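Local coordinates for Protein/nucleic acid deglycase 2 (Escherichia coli, PDB 1OI4) that removes the Maillard adducts that glyoxal and methylglyoxal form on proteins and nucleotides, releasing glycolate or lactate and the repaired molecule, at residues K24-I30 against F87-P93; F114-G118 against D169-T173; P98-R102 against Q129-S133; I79-T83 against R106-F110. All blocks are in the same frame, centred on the assembly; numbering follows the deposited sequence.

In the fold
Contact 1 is the core, two neighbouring parallel strands of the central sheet joined by backbone hydrogen bonds and aliphatic side chains. Contacts 2 and 3 are also largely buried, contact 4 only partly. Contacts 2 and 4 both use helix 105-116, against that sheet: contact 4 holds its first turns to the loop 79-83 with I79 wedged between the F107 ring and the R106 guanidinium and a salt bridge at the surface, whereas contact 2 ties its C-terminal end to the residue just ahead of strand 171-174 through one glutamine amide. Contact 3 pairs short helices 97-101 and 128-134 near the probable nucleophile C125; its polar side reaches the second subunit. F114 packs on contact 1, V108 on contact 3.

Contact 1 of 4, residues K24-I30 against F87-P93; sequences KKIAVLI and FDALLLP
A27 and F87 meet in the apolar centre: the methyl CB of A27 stands over one face of the F87 ring, 3.5 Å from the ring centroid. With F87 CG beside its backbone N (chi1 -56°), the ring lies across A27 and also reaches the CB and CE of K25. An alanine in place of F87 would remove this ring and would probably leave a gap beside A27 and the aliphatic part of K25. Farther along, L29 lies beside L92, its CB 3.8 Å from L92 CD2, while on the other face V28 CG2 packs on L91 CB. The backbones pair in parallel register, I26 with A89 through V28 with L91; L91 N donates to A27 O at 2.7 Å, and A27 N to A89 O at 2.8 Å. At the polar edge D88 OD2 accepts from K25 N at 2.7 Å with its anti lone pair, and D88 N donates back to K25 O. At the far end one water bridges L29 O and P93 O. Strands 52-57 and 121-124 flank the pair in the sheet, with helix 105-116 covering L29, F87 and L90 and helix 37-48 covering I26, V28 and L91.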
loop_
_atom_site.group_PDB
_atom_site.type_symbol
_atom_site.label_atom_id
_atom_site.label_comp_id
_atom_site.label_asym_id
_atom_site.label_seq_id
_atom_site.Cartn_x
_atom_site.Cartn_y
_atom_site.Cartn_z
ATOM N N LYS A 24 21.444 5.179 -21.399
ATOM C CA LYS A 24 21.242 4.248 -20.291
ATOM C C LYS A 24 19.730 4.105 -20.205
ATOM O O LYS A 24 18.999 5.013 -20.604
ATOM C CB LYS A 24 21.783 4.817 -18.970
ATOM C CG LYS A 24 23.298 4.874 -18.892
ATOM C CD LYS A 24 23.778 4.685 -17.463
ATOM C CE LYS A 24 25.295 4.680 -17.383
ATOM N NZ LYS A 24 25.864 6.036 -17.607
ATOM N N LYS A 25 19.254 2.981 -19.685
ATOM C CA LYS A 25 17.820 2.749 -19.604
ATOM C C LYS A 25 17.325 2.528 -18.175
ATOM O O LYS A 25 17.798 1.630 -17.478
ATOM C CB LYS A 25 17.456 1.536 -20.478
ATOM C CG LYS A 25 17.770 1.732 -21.960
ATOM C CD LYS A 25 17.751 0.423 -22.749
ATOM C CE LYS A 25 16.409 -0.293 -22.640
ATOM N NZ LYS A 25 16.459 -1.601 -23.351
ATOM N N ILE A 26 16.381 3.359 -17.739
ATOM C CA ILE A 26 15.811 3.220 -16.402
ATOM C C ILE A 26 14.430 2.588 -16.527
ATOM O O ILE A 26 13.529 3.178 -17.110
ATOM C CB ILE A 26 15.633 4.581 -15.676
ATOM C CG1 ILE A 26 16.989 5.253 -15.449
ATOM C CG2 ILE A 26 14.946 4.367 -14.331
ATOM C CD1 ILE A 26 17.513 5.979 -16.643
ATOM N N ALA A 27 14.273 1.384 -15.992
ATOM C CA ALA A 27 12.984 0.708 -16.035
ATOM C C ALA A 27 12.110 1.299 -14.936
ATOM O O ALA A 27 12.616 1.700 -13.884
ATOM C CB ALA A 27 13.163 -0.800 -15.810
ATOM N N VAL A 28 10.805 1.360 -15.183
ATOM C CA VAL A 28 9.874 1.890 -14.197
ATOM C C VAL A 28 8.649 0.979 -14.102
ATOM O O VAL A 28 7.936 0.780 -15.088
ATOM C CB VAL A 28 9.396 3.320 -14.574
ATOM C CG1 VAL A 28 8.634 3.936 -13.413
ATOM C CG2 VAL A 28 10.584 4.197 -14.943
ATOM N N LEU A 29 8.423 0.398 -12.930
ATOM C CA LEU A 29 7.257 -0.460 -12.743
ATOM C C LEU A 29 6.198 0.521 -12.272
ATOM O O LEU A 29 6.300 1.078 -11.182
ATOM C CB LEU A 29 7.539 -1.539 -11.692
ATOM C CG LEU A 29 8.729 -2.446 -12.037
ATOM C CD1 LEU A 29 8.829 -3.580 -11.024
ATOM C CD2 LEU A 29 8.567 -3.000 -13.461
ATOM N N ILE A 30 5.182 0.744 -13.096
ATOM C CA ILE A 30 4.185 1.734 -12.744
ATOM C C ILE A 30 2.789 1.421 -13.268
ATOM O O ILE A 30 2.625 0.969 -14.401
ATOM C CB ILE A 30 4.668 3.122 -13.264
ATOM C CG1 ILE A 30 3.706 4.240 -12.859
ATOM C CG2 ILE A 30 4.848 3.065 -14.776
ATOM C CD1 ILE A 30 2.424 4.286 -13.665
ATOM N N PHE A 87 18.111 -3.341 -18.658
ATOM C CA PHE A 87 18.081 -2.024 -18.015
ATOM C C PHE A 87 19.285 -1.744 -17.127
ATOM O O PHE A 87 19.916 -2.660 -16.602
ATOM C CB PHE A 87 16.796 -1.854 -17.192
ATOM C CG PHE A 87 15.540 -2.069 -17.987
ATOM C CD1 PHE A 87 14.837 -3.265 -17.890
ATOM C CD2 PHE A 87 15.093 -1.098 -18.880
ATOM C CE1 PHE A 87 13.705 -3.496 -18.676
ATOM C CE2 PHE A 87 13.965 -1.321 -19.670
ATOM C CZ PHE A 87 13.269 -2.524 -19.568
ATOM N N ASP A 88 19.582 -0.462 -16.954
ATOM C CA ASP A 88 20.700 -0.027 -16.137
ATOM C C ASP A 88 20.266 0.293 -14.712
ATOM O O ASP A 88 21.054 0.187 -13.773
ATOM C CB ASP A 88 21.342 1.203 -16.773
ATOM C CG ASP A 88 21.915 0.907 -18.140
ATOM O OD1 ASP A 88 22.958 0.229 -18.199
ATOM O OD2 ASP A 88 21.317 1.330 -19.152
ATOM N N ALA A 89 19.004 0.670 -14.553
ATOM C CA ALA A 89 18.480 1.016 -13.241
ATOM C C ALA A 89 16.974 0.819 -13.210
ATOM O O ALA A 89 16.341 0.636 -14.247
ATOM C CB ALA A 89 18.828 2.466 -12.907
ATOM N N LEU A 90 16.407 0.871 -12.011
ATOM C CA LEU A 90 14.975 0.681 -11.834
ATOM C C LEU A 90 14.369 1.723 -10.901
ATOM O O LEU A 90 14.888 1.976 -9.814
ATOM C CB LEU A 90 14.708 -0.725 -11.280
ATOM C CG LEU A 90 13.303 -1.015 -10.741
ATOM C CD1 LEU A 90 12.278 -0.893 -11.862
ATOM C CD2 LEU A 90 13.277 -2.424 -10.138
ATOM N N LEU A 91 13.265 2.320 -11.334
ATOM C CA LEU A 91 12.572 3.320 -10.531
ATOM C C LEU A 91 11.239 2.751 -10.065
ATOM O O LEU A 91 10.501 2.157 -10.848
ATOM C CB LEU A 91 12.316 4.582 -11.358
ATOM C CG LEU A 91 11.386 5.620 -10.730
ATOM C CD1 LEU A 91 12.034 6.211 -9.490
ATOM C CD2 LEU A 91 11.085 6.711 -11.750
ATOM N N LEU A 92 10.930 2.942 -8.789
ATOM C CA LEU A 92 9.677 2.449 -8.234
ATOM C C LEU A 92 8.938 3.592 -7.542
ATOM O O LEU A 92 9.202 3.902 -6.381
ATOM C CB LEU A 92 9.948 1.322 -7.231
ATOM C CG LEU A 92 10.716 0.109 -7.765
ATOM C CD1 LEU A 92 11.091 -0.815 -6.617
ATOM C CD2 LEU A 92 9.866 -0.622 -8.796
ATOM N N PRO A 93 8.027 4.264 -8.266
ATOM C CA PRO A 93 7.268 5.370 -7.669
ATOM C C PRO A 93 6.254 4.851 -6.644
ATOM O O PRO A 93 5.897 3.667 -6.659
ATOM C CB PRO A 93 6.616 6.039 -8.880
ATOM C CG PRO A 93 6.491 4.921 -9.871
ATOM C CD PRO A 93 7.787 4.177 -9.717
HETATM O O HOH W 1 5.007 1.617 -8.658
#

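Contact 2 of 4, residues F114-G118 against D169-T173; sequences FVNSG and DQLVT
V115, in the last turns of helix 105-116, and Q170, just ahead of strand 171-174, meet where the chain leaves the helix, G118 being the first residue to drop helical angles, with a positive phi of 90°. At these angles a CB on G118 would press against the carbonyl oxygen of S117, a reason for glycine in this position. Q170 carries most of the contact. Its CG is anti to the backbone N (chi1 171°) and the chain runs on extended, which takes the amide to the helix end. NE2 donates to V115 O at 2.8 Å with an N-H...O angle of 152°. The donor lies in the carbonyl plane on a lone pair of V115 O, and that oxygen lies close to the plane of the Q170 amide. V115 O also accepts from G118 N at 3.0 Å, so two donors grip one carbonyl at the end of the helix. On the way the side chain runs past G118, its CG 3.6 Å from G118 O. NE2 has a second acceptor in K119 O, and OE1 takes a bond from R140; with both ends of the amide engaged, its rotation is fixed. Beside this polar link V115 CG1 and L171 CD2 make a loose apolar touch at 4.5 Å, and both side chains also pack on V121. Q170 and L171 together face D167 in a classic beta bulge, placed where the antiparallel edge strand 165-167 joins the otherwise parallel sheet of this DJ-1/PfpI fold.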
loop_
_atom_site.group_PDB
_atom_site.type_symbol
_atom_site.label_atom_id
_atom_site.label_comp_id
_atom_site.label_asym_id
_atom_site.label_seq_id
_atom_site.Cartn_x
_atom_site.Cartn_y
_atom_site.Cartn_z
ATOM N N PHE A 114 16.239 -7.894 -10.379
ATOM C CA PHE A 114 16.943 -6.653 -10.654
ATOM C C PHE A 114 17.833 -6.292 -9.471
ATOM O O PHE A 114 19.006 -5.958 -9.644
ATOM C CB PHE A 114 15.968 -5.505 -10.933
ATOM C CG PHE A 114 16.593 -4.374 -11.702
ATOM C CD1 PHE A 114 16.631 -4.402 -13.093
ATOM C CD2 PHE A 114 17.228 -3.331 -11.035
ATOM C CE1 PHE A 114 17.299 -3.407 -13.813
ATOM C CE2 PHE A 114 17.900 -2.331 -11.745
ATOM C CZ PHE A 114 17.936 -2.371 -13.137
ATOM N N VAL A 115 17.276 -6.365 -8.266
ATOM C CA VAL A 115 18.042 -6.055 -7.067
ATOM C C VAL A 115 19.239 -6.994 -6.929
ATOM O O VAL A 115 20.351 -6.555 -6.630
ATOM C CB VAL A 115 17.172 -6.170 -5.798
ATOM C CG1 VAL A 115 18.053 -6.056 -4.555
ATOM C CG2 VAL A 115 16.109 -5.067 -5.791
ATOM N N ASN A 116 19.010 -8.286 -7.143
ATOM C CA ASN A 116 20.085 -9.268 -7.037
ATOM C C ASN A 116 21.151 -9.103 -8.121
ATOM O O ASN A 116 22.218 -9.711 -8.042
ATOM C CB ASN A 116 19.522 -10.692 -7.076
ATOM C CG ASN A 116 18.804 -11.073 -5.788
ATOM O OD1 ASN A 116 19.107 -10.544 -4.722
ATOM N ND2 ASN A 116 17.869 -12.003 -5.880
ATOM N N SER A 117 20.867 -8.283 -9.130
ATOM C CA SER A 117 21.830 -8.043 -10.201
ATOM C C SER A 117 22.853 -7.006 -9.747
ATOM O O SER A 117 23.900 -6.846 -10.370
ATOM C CB SER A 117 21.128 -7.535 -11.466
ATOM O OG SER A 117 20.708 -6.193 -11.308
ATOM N N GLY A 118 22.534 -6.292 -8.667
ATOM C CA GLY A 118 23.446 -5.289 -8.143
ATOM C C GLY A 118 23.251 -3.903 -8.725
ATOM O O GLY A 118 23.853 -2.931 -8.254
ATOM N N ASP A 169 25.616 1.861 -2.247
ATOM C CA ASP A 169 25.611 2.534 -3.540
ATOM C C ASP A 169 24.716 1.833 -4.552
ATOM O O ASP A 169 25.061 1.746 -5.730
ATOM C CB ASP A 169 27.023 2.610 -4.113
ATOM C CG ASP A 169 27.886 3.606 -3.390
ATOM O OD1 ASP A 169 27.383 4.710 -3.084
ATOM O OD2 ASP A 169 29.067 3.291 -3.142
ATOM N N GLN A 170 23.582 1.318 -4.096
ATOM C CA GLN A 170 22.653 0.645 -4.996
ATOM C C GLN A 170 21.210 1.030 -4.708
ATOM O O GLN A 170 20.510 1.542 -5.579
ATOM C CB GLN A 170 22.784 -0.880 -4.892
ATOM C CG GLN A 170 21.687 -1.610 -5.652
ATOM C CD GLN A 170 21.650 -3.098 -5.384
ATOM O OE1 GLN A 170 22.002 -3.559 -4.296
ATOM N NE2 GLN A 170 21.196 -3.862 -6.372
ATOM N N LEU A 171 20.767 0.771 -3.484
ATOM C CA LEU A 171 19.398 1.076 -3.101
ATOM C C LEU A 171 19.234 2.500 -2.609
ATOM O O LEU A 171 19.807 2.889 -1.590
ATOM C CB LEU A 171 18.922 0.121 -2.008
ATOM C CG LEU A 171 18.947 -1.380 -2.299
ATOM C CD1 LEU A 171 18.467 -2.120 -1.059
ATOM C CD2 LEU A 171 18.064 -1.708 -3.497
ATOM N N VAL A 172 18.445 3.275 -3.341
ATOM C CA VAL A 172 18.173 4.651 -2.969
ATOM C C VAL A 172 16.706 4.738 -2.575
ATOM O O VAL A 172 15.827 4.418 -3.370
ATOM C CB VAL A 172 18.435 5.605 -4.146
ATOM C CG1 VAL A 172 18.134 7.045 -3.731
ATOM C CG2 VAL A 172 19.878 5.470 -4.609
ATOM N N THR A 173 16.441 5.151 -1.341
ATOM C CA THR A 173 15.064 5.286 -0.879
ATOM C C THR A 173 14.807 6.632 -0.218
ATOM O O THR A 173 15.704 7.236 0.379
ATOM C CB THR A 173 14.669 4.167 0.115
ATOM O OG1 THR A 173 15.610 4.116 1.193
ATOM C CG2 THR A 173 14.618 2.824 -0.591
#

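Contact 3 of 4, residues P98-R102 against Q129-S133; sequences PDYLR and QLLIS
R102 and L130 form the close-packed part: the methyl CD2 of L130 rests 3.7 Å from R102 CA and 3.8 Å from R102 CB. P98 CB adds a contact with Q129 OE1, and L101 CB lies more loosely against L130 CD1. From here the R102 chain, bent at chi3 (-54°), passes across the second helix. Q129 CB sits over one face of its guanidinium, offset toward the rim. At the edge S133 OG is held side-on by two nitrogens, by NE at 2.9 Å and by NH2 at 3.1 Å, the hydroxyl lying near the guanidinium plane. In this DJ-1/PfpI domain helices 97-101 and 128-134 meet near C125, the nucleophile by similarity, whose side chain is about 7 Å from that of P98. The contact becomes wetter toward its margins: one water accepts from D99 N and donates to Q129 OE1 at 2.6 Å, and another links R102 O with S133 OG. The R102 guanidinium faces the second subunit, where NH1 forms a salt bridge with its D151. A leucine in place of R102 would probably leave S133 OG without its two donors and that D151 without its positive mate. I150 of the second subunit packs on R102 and S133.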
loop_
_atom_site.group_PDB
_atom_site.type_symbol
_atom_site.label_atom_id
_atom_site.label_comp_id
_atom_site.label_asym_id
_atom_site.label_seq_id
_atom_site.Cartn_x
_atom_site.Cartn_y
_atom_site.Cartn_z
ATOM N N PRO A 98 2.430 0.579 -6.106
ATOM C CA PRO A 98 3.098 -0.624 -5.594
ATOM C C PRO A 98 2.120 -1.663 -5.034
ATOM O O PRO A 98 2.326 -2.868 -5.184
ATOM C CB PRO A 98 4.032 -0.066 -4.524
ATOM C CG PRO A 98 4.391 1.279 -5.081
ATOM C CD PRO A 98 3.048 1.793 -5.547
ATOM N N ASP A 99 1.057 -1.198 -4.388
ATOM C CA ASP A 99 0.058 -2.111 -3.832
ATOM C C ASP A 99 -0.570 -2.936 -4.954
ATOM O O ASP A 99 -0.757 -4.148 -4.830
ATOM C CB ASP A 99 -1.034 -1.324 -3.108
ATOM C CG ASP A 99 -2.168 -2.211 -2.625
ATOM O OD1 ASP A 99 -3.330 -1.944 -3.000
ATOM O OD2 ASP A 99 -1.903 -3.170 -1.869
ATOM N N TYR A 100 -0.885 -2.270 -6.058
ATOM C CA TYR A 100 -1.498 -2.940 -7.195
ATOM C C TYR A 100 -0.546 -3.908 -7.878
ATOM O O TYR A 100 -0.954 -4.975 -8.321
ATOM C CB TYR A 100 -1.989 -1.900 -8.209
ATOM C CG TYR A 100 -3.140 -1.057 -7.706
ATOM C CD1 TYR A 100 -3.425 0.189 -8.274
ATOM C CD2 TYR A 100 -3.954 -1.509 -6.665
ATOM C CE1 TYR A 100 -4.491 0.965 -7.809
ATOM C CE2 TYR A 100 -5.019 -0.745 -6.196
ATOM C CZ TYR A 100 -5.283 0.488 -6.768
ATOM O OH TYR A 100 -6.333 1.236 -6.280
ATOM N N LEU A 101 0.728 -3.548 -7.939
ATOM C CA LEU A 101 1.712 -4.383 -8.608
ATOM C C LEU A 101 2.307 -5.523 -7.778
ATOM O O LEU A 101 2.638 -6.573 -8.328
ATOM C CB LEU A 101 2.841 -3.497 -9.154
ATOM C CG LEU A 101 2.429 -2.437 -10.188
ATOM C CD1 LEU A 101 3.621 -1.559 -10.540
ATOM C CD2 LEU A 101 1.894 -3.113 -11.441
ATOM N N ARG A 102 2.434 -5.330 -6.465
ATOM C CA ARG A 102 3.030 -6.350 -5.605
ATOM C C ARG A 102 2.198 -7.619 -5.435
ATOM O O ARG A 102 2.643 -8.576 -4.805
ATOM C CB ARG A 102 3.378 -5.752 -4.232
ATOM C CG ARG A 102 2.181 -5.283 -3.420
ATOM C CD ARG A 102 2.622 -4.460 -2.208
ATOM N NE ARG A 102 3.592 -5.174 -1.384
ATOM C CZ ARG A 102 3.568 -5.217 -0.054
ATOM N NH1 ARG A 102 2.617 -4.584 0.623
ATOM N NH2 ARG A 102 4.491 -5.906 0.605
ATOM N N GLN A 129 7.495 -1.095 -1.026
ATOM C CA GLN A 129 6.619 -2.254 -0.853
ATOM C C GLN A 129 6.997 -3.385 -1.810
ATOM O O GLN A 129 6.888 -4.562 -1.460
ATOM C CB GLN A 129 5.152 -1.855 -1.051
ATOM C CG GLN A 129 4.614 -0.930 0.056
ATOM C CD GLN A 129 3.130 -0.628 -0.090
ATOM O OE1 GLN A 129 2.693 -0.117 -1.118
ATOM N NE2 GLN A 129 2.350 -0.941 0.943
ATOM N N LEU A 130 7.448 -3.033 -3.013
ATOM C CA LEU A 130 7.837 -4.049 -3.981
ATOM C C LEU A 130 9.134 -4.728 -3.538
ATOM O O LEU A 130 9.331 -5.919 -3.779
ATOM C CB LEU A 130 7.969 -3.431 -5.381
ATOM C CG LEU A 130 6.613 -3.354 -6.108
ATOM C CD1 LEU A 130 6.666 -2.435 -7.316
ATOM C CD2 LEU A 130 6.214 -4.757 -6.531
ATOM N N LEU A 131 9.999 -3.969 -2.870
ATOM C CA LEU A 131 11.258 -4.501 -2.360
ATOM C C LEU A 131 10.939 -5.475 -1.227
ATOM O O LEU A 131 11.602 -6.497 -1.068
ATOM C CB LEU A 131 12.146 -3.366 -1.843
ATOM C CG LEU A 131 12.646 -2.364 -2.888
ATOM C CD1 LEU A 131 13.425 -1.251 -2.205
ATOM C CD2 LEU A 131 13.522 -3.077 -3.903
ATOM N N ILE A 132 9.919 -5.149 -0.439
ATOM C CA ILE A 132 9.497 -6.032 0.646
ATOM C C ILE A 132 9.005 -7.340 0.033
ATOM O O ILE A 132 9.437 -8.421 0.426
ATOM C CB ILE A 132 8.338 -5.420 1.469
ATOM C CG1 ILE A 132 8.863 -4.291 2.358
ATOM C CG2 ILE A 132 7.666 -6.498 2.315
ATOM C CD1 ILE A 132 7.773 -3.591 3.159
ATOM N N SER A 133 8.108 -7.230 -0.944
ATOM C CA SER A 133 7.545 -8.404 -1.600
ATOM C C SER A 133 8.613 -9.283 -2.254
ATOM O O SER A 133 8.491 -10.515 -2.276
ATOM C CB SER A 133 6.510 -7.975 -2.641
ATOM O OG SER A 133 5.416 -7.316 -2.023
HETATM O O HOH W 2 1.018 1.277 -2.585
HETATM O O HOH W 3 3.418 -8.942 -2.177
#

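Contact 4 of 4, residues I79-T83 against R106-F110; sequences IDEVT and RFVTF
I79 drives into helix 105-116 between R106 and F107. Its CB already lies 3.8 Å from F107 CZ, at the far end of the ring. The branch CG2 turns to the arginine and covers one face of the R106 guanidinium, 3.5 Å above the plane and toward its rim. The other branch, CG1, is anti to the backbone N (chi1 -174°) and carries CD1 on toward the helix. CD1 ends over the middle of the F107 ring, 3.5 Å from its centroid, in a CH-pi contact. The same methyl is pressed against the helix backbone, 3.1 Å from R106 O, with R106 CB also near, and F110 CB lies near it on the next turn. D80 closes the surface side. Its carboxylate meets R106 NH1 in a salt bridge, OD2 at 2.9 Å and OD1 at 3.0 Å; the bond to OD1 is fairly straight, at 163°, and meets OD1 on its syn side but well out of the carboxylate plane, while the two planes are turned 40° apart. R106 is shared, since its NH2 pairs with D104. Farther along the loop V82 CG2 lies 4.1 Å from F110 CE1, and the T83 backbone also borders that ring. I79 and V82 both touch I56 of strand 52-57, and F107 and F110 both touch L29 of strand 25-29, so the contact packs a loop and a helix together over one face of the sheet, in the layered alpha/beta build of the DJ-1/PfpI family.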
loop_
_atom_site.group_PDB
_atom_site.type_symbol
_atom_site.label_atom_id
_atom_site.label_comp_id
_atom_site.label_asym_id
_atom_site.label_seq_id
_atom_site.Cartn_x
_atom_site.Cartn_y
_atom_site.Cartn_z
ATOM N N ILE A 79 5.304 -6.233 -18.883
ATOM C CA ILE A 79 6.330 -6.871 -18.081
ATOM C C ILE A 79 6.713 -8.224 -18.691
ATOM O O ILE A 79 7.781 -8.762 -18.398
ATOM C CB ILE A 79 5.838 -7.074 -16.633
ATOM C CG1 ILE A 79 6.983 -7.607 -15.769
ATOM C CG2 ILE A 79 4.628 -8.011 -16.618
ATOM C CD1 ILE A 79 6.638 -7.714 -14.321
ATOM N N ASP A 80 5.843 -8.774 -19.538
ATOM C CA ASP A 80 6.127 -10.061 -20.176
ATOM C C ASP A 80 7.176 -9.962 -21.278
ATOM O O ASP A 80 7.793 -10.963 -21.637
ATOM C CB ASP A 80 4.870 -10.669 -20.807
ATOM C CG ASP A 80 3.821 -11.046 -19.793
ATOM O OD1 ASP A 80 4.182 -11.551 -18.713
ATOM O OD2 ASP A 80 2.628 -10.852 -20.091
ATOM N N GLU A 81 7.384 -8.762 -21.813
ATOM C CA GLU A 81 8.327 -8.599 -22.915
ATOM C C GLU A 81 9.637 -7.893 -22.597
ATOM O O GLU A 81 10.315 -7.416 -23.504
ATOM C CB GLU A 81 7.636 -7.879 -24.078
ATOM C CG GLU A 81 7.325 -6.416 -23.804
ATOM C CD GLU A 81 6.451 -5.793 -24.878
ATOM O OE1 GLU A 81 6.722 -6.034 -26.074
ATOM O OE2 GLU A 81 5.502 -5.057 -24.525
ATOM N N VAL A 82 9.995 -7.825 -21.319
ATOM C CA VAL A 82 11.241 -7.190 -20.923
ATOM C C VAL A 82 11.975 -8.053 -19.914
ATOM O O VAL A 82 11.404 -8.966 -19.322
ATOM C CB VAL A 82 11.020 -5.789 -20.305
ATOM C CG1 VAL A 82 10.488 -4.836 -21.360
ATOM C CG2 VAL A 82 10.057 -5.880 -19.140
ATOM N N THR A 83 13.248 -7.740 -19.725
ATOM C CA THR A 83 14.099 -8.471 -18.806
ATOM C C THR A 83 14.895 -7.484 -17.967
ATOM O O THR A 83 15.209 -6.389 -18.426
ATOM C CB THR A 83 15.100 -9.336 -19.582
ATOM O OG1 THR A 83 16.077 -9.867 -18.678
ATOM C CG2 THR A 83 15.806 -8.492 -20.644
ATOM N N ARG A 106 4.941 -11.523 -11.382
ATOM C CA ARG A 106 5.834 -11.043 -12.428
ATOM C C ARG A 106 6.616 -9.804 -11.999
ATOM O O ARG A 106 7.819 -9.717 -12.235
ATOM C CB ARG A 106 5.045 -10.744 -13.702
ATOM C CG ARG A 106 4.440 -11.982 -14.353
ATOM C CD ARG A 106 3.600 -11.601 -15.560
ATOM N NE ARG A 106 2.463 -10.770 -15.185
ATOM C CZ ARG A 106 1.651 -10.182 -16.057
ATOM N NH1 ARG A 106 1.855 -10.334 -17.357
ATOM N NH2 ARG A 106 0.638 -9.446 -15.633
ATOM N N PHE A 107 5.937 -8.846 -11.372
ATOM C CA PHE A 107 6.610 -7.627 -10.938
ATOM C C PHE A 107 7.507 -7.873 -9.734
ATOM O O PHE A 107 8.568 -7.258 -9.602
ATOM C CB PHE A 107 5.589 -6.530 -10.631
ATOM C CG PHE A 107 4.807 -6.088 -11.833
ATOM C CD1 PHE A 107 3.637 -6.748 -12.202
ATOM C CD2 PHE A 107 5.278 -5.060 -12.643
ATOM C CE1 PHE A 107 2.951 -6.391 -13.366
ATOM C CE2 PHE A 107 4.598 -4.696 -13.810
ATOM C CZ PHE A 107 3.436 -5.364 -14.171
ATOM N N VAL A 108 7.091 -8.784 -8.862
ATOM C CA VAL A 108 7.881 -9.106 -7.686
ATOM C C VAL A 108 9.174 -9.788 -8.120
ATOM O O VAL A 108 10.251 -9.477 -7.610
ATOM C CB VAL A 108 7.103 -10.035 -6.726
ATOM C CG1 VAL A 108 7.953 -10.352 -5.496
ATOM C CG2 VAL A 108 5.805 -9.366 -6.305
ATOM N N THR A 109 9.059 -10.709 -9.073
ATOM C CA THR A 109 10.215 -11.433 -9.593
ATOM C C THR A 109 11.166 -10.485 -10.326
ATOM O O THR A 109 12.390 -10.602 -10.209
ATOM C CB THR A 109 9.766 -12.568 -10.548
ATOM O OG1 THR A 109 9.203 -13.638 -9.775
ATOM C CG2 THR A 109 10.947 -13.098 -11.358
ATOM N N PHE A 110 10.601 -9.545 -11.078
ATOM C CA PHE A 110 11.404 -8.573 -11.813
ATOM C C PHE A 110 12.210 -7.750 -10.811
ATOM O O PHE A 110 13.421 -7.556 -10.969
ATOM C CB PHE A 110 10.497 -7.642 -12.619
ATOM C CG PHE A 110 11.242 -6.686 -13.509
ATOM C CD1 PHE A 110 11.534 -7.026 -14.826
ATOM C CD2 PHE A 110 11.656 -5.450 -13.028
ATOM C CE1 PHE A 110 12.228 -6.146 -15.653
ATOM C CE2 PHE A 110 12.352 -4.562 -13.847
ATOM C CZ PHE A 110 12.637 -4.913 -15.164
#